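Local coordinates for trans-isoprenyl diphosphate synthase (Caulobacter crescentus, PDB 3OYR), which probably makes octaprenyl diphosphate, the side-chain precursor of isoprenoid quinones, by adding isopentenyl units to farnesyl diphosphate, at residues R29-D34 and N327-A332. Residues are numbered along the deposited sequence; the frame is centred on the assembly and turned at random.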
loop_
_atom_site.group_PDB
_atom_site.type_symbol
_atom_site.label_atom_id
_atom_site.label_comp_id
_atom_site.label_asym_id
_atom_site.label_seq_id
_atom_site.Cartn_x
_atom_site.Cartn_y
_atom_site.Cartn_z
ATOM N N ARG B 29 3.320 -27.647 -12.492
ATOM C CA ARG B 29 4.354 -28.389 -13.192
ATOM C C ARG B 29 4.869 -27.654 -14.435
ATOM O O ARG B 29 6.076 -27.549 -14.639
ATOM C CB ARG B 29 3.786 -29.742 -13.583
ATOM C CG ARG B 29 4.784 -30.776 -13.989
ATOM C CD ARG B 29 4.091 -32.122 -14.006
ATOM N NE ARG B 29 3.089 -32.227 -15.072
ATOM C CZ ARG B 29 1.786 -32.463 -14.890
ATOM N NH1 ARG B 29 1.261 -32.651 -13.677
ATOM N NH2 ARG B 29 0.997 -32.532 -15.943
ATOM N N LEU B 30 3.963 -27.124 -15.253
ATOM C CA LEU B 30 4.371 -26.333 -16.417
ATOM C C LEU B 30 5.147 -25.066 -16.030
ATOM O O LEU B 30 6.050 -24.638 -16.755
ATOM C CB LEU B 30 3.158 -25.953 -17.264
ATOM C CG LEU B 30 2.518 -27.068 -18.097
ATOM C CD1 LEU B 30 1.143 -26.589 -18.523
ATOM C CD2 LEU B 30 3.394 -27.437 -19.316
ATOM N N ALA B 31 4.806 -24.493 -14.877
ATOM C CA ALA B 31 5.361 -23.206 -14.449
ATOM C C ALA B 31 6.588 -23.316 -13.517
ATOM O O ALA B 31 7.200 -22.300 -13.176
ATOM C CB ALA B 31 4.282 -22.366 -13.806
ATOM N N GLU B 32 6.923 -24.547 -13.123
ATOM C CA GLU B 32 8.030 -24.855 -12.222
ATOM C C GLU B 32 9.292 -24.049 -12.498
ATOM O O GLU B 32 9.793 -23.382 -11.597
ATOM C CB GLU B 32 8.328 -26.363 -12.263
ATOM C CG GLU B 32 9.354 -26.841 -11.239
ATOM C CD GLU B 32 9.454 -28.371 -11.168
ATOM O OE1 GLU B 32 9.128 -29.055 -12.168
ATOM O OE2 GLU B 32 9.858 -28.886 -10.100
ATOM N N ALA B 33 9.779 -24.082 -13.741
ATOM C CA ALA B 33 11.021 -23.410 -14.087
ATOM C C ALA B 33 10.904 -21.876 -13.997
ATOM O O ALA B 33 11.884 -21.189 -13.715
ATOM C CB ALA B 33 11.516 -23.850 -15.489
ATOM N N ASP B 34 9.716 -21.340 -14.249
ATOM C CA ASP B 34 9.511 -19.907 -14.104
ATOM C C ASP B 34 9.300 -19.496 -12.656
ATOM O O ASP B 34 9.746 -18.431 -12.239
ATOM C CB ASP B 34 8.338 -19.455 -14.966
ATOM C CG ASP B 34 8.683 -19.467 -16.442
ATOM O OD1 ASP B 34 9.723 -18.889 -16.829
ATOM O OD2 ASP B 34 7.915 -20.059 -17.221
ATOM N N ASN B 327 -3.403 -26.087 -26.280
ATOM C CA ASN B 327 -2.142 -26.669 -25.818
ATOM C C ASN B 327 -2.175 -26.970 -24.317
ATOM O O ASN B 327 -3.228 -26.878 -23.692
ATOM C CB ASN B 327 -0.960 -25.771 -26.202
ATOM C CG ASN B 327 -1.064 -24.357 -25.631
ATOM O OD1 ASN B 327 -1.645 -24.115 -24.566
ATOM N ND2 ASN B 327 -0.472 -23.423 -26.334
ATOM N N ASP B 328 -1.025 -27.307 -23.739
ATOM C CA ASP B 328 -0.948 -27.659 -22.310
ATOM C C ASP B 328 -1.201 -26.482 -21.373
ATOM O O ASP B 328 -1.832 -26.644 -20.328
ATOM C CB ASP B 328 0.411 -28.308 -21.974
ATOM C CG ASP B 328 0.531 -29.725 -22.509
ATOM O OD1 ASP B 328 1.630 -30.094 -22.979
ATOM O OD2 ASP B 328 -0.471 -30.473 -22.449
ATOM N N TRP B 329 -0.700 -25.313 -21.753
ATOM C CA TRP B 329 -0.898 -24.084 -20.987
ATOM C C TRP B 329 -2.379 -23.762 -20.933
ATOM O O TRP B 329 -2.930 -23.501 -19.850
ATOM C CB TRP B 329 -0.144 -22.919 -21.628
ATOM C CG TRP B 329 1.308 -22.936 -21.335
ATOM C CD1 TRP B 329 2.316 -23.160 -22.223
ATOM C CD2 TRP B 329 1.926 -22.739 -20.058
ATOM N NE1 TRP B 329 3.527 -23.107 -21.581
ATOM C CE2 TRP B 329 3.319 -22.858 -20.250
ATOM C CE3 TRP B 329 1.437 -22.477 -18.764
ATOM C CZ2 TRP B 329 4.237 -22.710 -19.200
ATOM C CZ3 TRP B 329 2.347 -22.320 -17.730
ATOM C CH2 TRP B 329 3.732 -22.431 -17.956
ATOM N N ARG B 330 -3.033 -23.828 -22.093
ATOM C CA ARG B 330 -4.495 -23.594 -22.126
ATOM C C ARG B 330 -5.296 -24.591 -21.275
ATOM O O ARG B 330 -6.162 -24.182 -20.486
ATOM C CB ARG B 330 -5.065 -23.498 -23.540
ATOM C CG ARG B 330 -6.293 -22.587 -23.555
ATOM C CD ARG B 330 -7.068 -22.620 -24.845
ATOM N NE ARG B 330 -7.908 -23.805 -24.907
ATOM C CZ ARG B 330 -8.609 -24.170 -25.974
ATOM N NH1 ARG B 330 -8.573 -23.442 -27.090
ATOM N NH2 ARG B 330 -9.345 -25.268 -25.919
ATOM N N GLU B 331 -4.980 -25.879 -21.400
ATOM C CA GLU B 331 -5.599 -26.905 -20.558
ATOM C C GLU B 331 -5.365 -26.713 -19.056
ATOM O O GLU B 331 -6.265 -26.963 -18.232
ATOM C CB GLU B 331 -5.098 -28.292 -20.983
ATOM C CG GLU B 331 -5.608 -29.460 -20.126
ATOM C CD GLU B 331 -6.619 -30.354 -20.835
ATOM O OE1 GLU B 331 -7.280 -31.153 -20.132
ATOM O OE2 GLU B 331 -6.751 -30.270 -22.078
ATOM N N ALA B 332 -4.151 -26.305 -18.694
ATOM C CA ALA B 332 -3.807 -25.980 -17.302
ATOM C C ALA B 332 -4.687 -24.841 -16.761
ATOM O O ALA B 332 -5.171 -24.886 -15.622
ATOM C CB ALA B 332 -2.324 -25.617 -17.195
#
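Leu30 lies against the indole of Trp329, where the first and last helices of the all-helical isoprenoid synthase fold meet. Helix 25-45 and the start of helix 328-342 cross steeply, at 109° between the short segments. No hydrogen bond links 29-34 with 327-332; the contact is apolar packing, away from the diphosphate and calcium sites. The tight part is at the indole and the helix start beside it. Leu30 CB sits over one face, 3.8 Å from the centroid of the six-membered ring of Trp329, in a CH-pi contact. It is offset toward the rim. The backbone takes part too: Leu30 O is 3.4 Å from Trp329 CH2. Ala31 touches the same end of the ring and packs on Leu71 and Val74 of helix 68-79. Were Trp329 an alanine, Leu30 CB would probably lose its aromatic partner and a gap would open beside Ala31. With CG of Leu30 anti to its carbonyl carbon (chi1 -74°), the branch reaches the first turn of helix 328-342. There Leu30 CD1 lies 3.5 Å from Asp328 O and 3.8 Å from CB of the buried Ala332.

The other methyl faces the looser side, nearer solvent. Here the side chains of Leu30 and the exposed Asp328 cross at about a right angle, with Leu30 CD2 4.1 Å from Asp328 CB. Asn327 caps helix 328-342 through a nearly straight bond from Arg330 N to Asn327 OD1, 2.9 Å.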